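Exo beta-1,2-glucooligosaccharide sophorohydrolase (non-reducing end) (Parabacteroides distasonis ATCC 8503, PDB 5Z06) hydrolyses linear beta-1,2-glucan and beta-1,2-glucooligosaccharides of four or more glucose units as an exo-type enzyme, releasing sophorose from the non-reducing end. Local coordinates at residues S441-W446 with N457-G462. Residues are numbered along the deposited sequence; the frame is centred on the assembly and turned at random.
Sequences SPYLYW and NHKLIG
Leu444 and Trp446 face Leu460 and His458 through two backbone hydrogen bonds that frame a single beta bridge between Tyr445 and Lys459. Leu460 N gives to Leu444 O at 2.8 Å, and Trp446 N gives to His458 O at 2.9 Å, both nearly straight. The tight part lies at Leu460, a buried side chain whose two methyls split the work: CD2 rests on Leu444 CB, while CD1 packs against the backbone and CB of Trp446, 3.4 Å from that CB. Trp446, His458 and Lys459 make up the partly exposed side. There the indole runs alongside the imidazole, pointing the same way, with Trp446 CE3 over the centre of the His458 ring and the planes 40° apart. Lys459 threads between two buried tyrosines. Its CD sits over one face of Tyr443, 3.9 Å from the ring centroid, with Pro442 CB on the opposite face; a bend at the last torsion (chi4 79°) then brings NZ to Tyr445 OH at 3.1 Å. Tyr445 also lies along Lys459 CG, so a leucine here would probably leave the ammonium without this hydroxyl and part of the Lys459 chain without the ring beside it. Tyr496 adds a cation-pi contact to Lys459; Tyr443 OH bonds to Ser492 and Glu494, and His458 NE2 to Tyr500, with a glycerol bound close to the imidazole. The two loop segments flank strand 447-448 in sequence and pack among helices of the (alpha/alpha)6 barrel characteristic of GH144: Leu444 and Leu460 meet helices 392-408 and 467-475, whereas Ile461, whose CG1 touches Tyr443 CE1, leans on helix 495-505.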
# COMPACT_ATOMS: atom_id res chain seq x y z
N SER A 441 22.54 6.35 28.26
CA SER A 441 22.54 6.26 26.80
C SER A 441 22.26 7.63 26.21
O SER A 441 21.29 8.29 26.61
CB SER A 441 21.50 5.28 26.28
OG SER A 441 21.45 5.30 24.86
N PRO A 442 23.11 8.08 25.28
CA PRO A 442 22.75 9.28 24.51
C PRO A 442 21.57 9.07 23.54
O PRO A 442 21.00 10.05 23.06
CB PRO A 442 24.04 9.64 23.74
CG PRO A 442 25.02 8.55 24.01
CD PRO A 442 24.37 7.46 24.81
N TYR A 443 21.21 7.81 23.30
CA TYR A 443 20.23 7.43 22.28
C TYR A 443 19.03 6.73 22.87
O TYR A 443 19.14 5.97 23.86
CB TYR A 443 20.85 6.45 21.30
CG TYR A 443 22.10 6.95 20.66
CD1 TYR A 443 22.04 7.79 19.56
CD2 TYR A 443 23.35 6.56 21.15
CE1 TYR A 443 23.18 8.27 18.95
CE2 TYR A 443 24.51 7.02 20.55
CZ TYR A 443 24.43 7.87 19.45
OH TYR A 443 25.58 8.34 18.86
N LEU A 444 17.89 6.94 22.22
CA LEU A 444 16.79 6.02 22.32
C LEU A 444 17.08 4.85 21.42
O LEU A 444 17.78 5.00 20.41
CB LEU A 444 15.47 6.68 21.88
CG LEU A 444 14.85 7.66 22.86
CD1 LEU A 444 13.71 8.42 22.20
CD2 LEU A 444 14.37 6.91 24.10
N TYR A 445 16.52 3.70 21.77
CA TYR A 445 16.50 2.54 20.91
C TYR A 445 15.13 2.32 20.29
O TYR A 445 14.09 2.66 20.88
CB TYR A 445 16.98 1.31 21.64
CG TYR A 445 18.47 1.37 21.85
CD1 TYR A 445 19.01 2.20 22.84
CD2 TYR A 445 19.36 0.69 21.02
CE1 TYR A 445 20.37 2.30 23.02
CE2 TYR A 445 20.73 0.78 21.20
CZ TYR A 445 21.22 1.58 22.21
OH TYR A 445 22.56 1.71 22.41
N TRP A 446 15.16 1.78 19.08
CA TRP A 446 13.98 1.52 18.27
C TRP A 446 13.12 0.44 18.92
O TRP A 446 11.90 0.60 19.02
CB TRP A 446 14.39 1.10 16.85
CG TRP A 446 13.37 1.35 15.80
CD1 TRP A 446 12.09 0.92 15.81
CD2 TRP A 446 13.56 2.06 14.58
NE1 TRP A 446 11.45 1.35 14.67
CE2 TRP A 446 12.32 2.04 13.89
CE3 TRP A 446 14.64 2.71 13.99
CZ2 TRP A 446 12.13 2.67 12.67
CZ3 TRP A 446 14.46 3.32 12.76
CH2 TRP A 446 13.21 3.30 12.11
N ASN A 457 18.75 -3.63 18.57
CA ASN A 457 19.82 -2.70 18.93
C ASN A 457 20.04 -1.57 17.91
O ASN A 457 21.17 -1.20 17.56
CB ASN A 457 21.13 -3.47 19.19
CG ASN A 457 21.97 -2.84 20.27
OD1 ASN A 457 21.51 -2.63 21.42
ND2 ASN A 457 23.20 -2.51 19.93
N HIS A 458 18.93 -1.01 17.47
CA HIS A 458 18.94 0.03 16.46
C HIS A 458 18.77 1.34 17.20
O HIS A 458 17.71 1.59 17.80
CB HIS A 458 17.81 -0.23 15.49
CG HIS A 458 17.87 0.58 14.24
ND1 HIS A 458 17.23 0.19 13.09
CD2 HIS A 458 18.48 1.75 13.96
CE1 HIS A 458 17.46 1.09 12.14
NE2 HIS A 458 18.22 2.04 12.65
N LYS A 459 19.81 2.17 17.20
CA LYS A 459 19.74 3.49 17.82
C LYS A 459 18.89 4.40 16.98
O LYS A 459 18.90 4.28 15.76
CB LYS A 459 21.12 4.10 17.96
CG LYS A 459 21.99 3.43 19.01
CD LYS A 459 23.46 3.71 18.72
CE LYS A 459 24.36 3.47 19.93
NZ LYS A 459 24.65 2.02 20.13
N LEU A 460 18.15 5.30 17.62
CA LEU A 460 17.37 6.29 16.90
C LEU A 460 18.25 7.47 16.62
O LEU A 460 18.61 8.21 17.53
CB LEU A 460 16.12 6.71 17.68
CG LEU A 460 14.87 5.85 17.56
CD1 LEU A 460 15.15 4.41 17.19
CD2 LEU A 460 14.00 5.92 18.78
N ILE A 461 18.60 7.64 15.35
CA ILE A 461 19.53 8.67 14.93
C ILE A 461 18.98 9.37 13.72
O ILE A 461 18.76 8.73 12.68
CB ILE A 461 20.90 8.04 14.58
CG1 ILE A 461 21.45 7.28 15.81
CG2 ILE A 461 21.88 9.11 14.09
CD1 ILE A 461 22.68 6.45 15.51
N GLY A 462 18.74 10.67 13.86
CA GLY A 462 18.31 11.54 12.76
C GLY A 462 19.51 12.03 11.96
O GLY A 462 20.63 11.84 12.40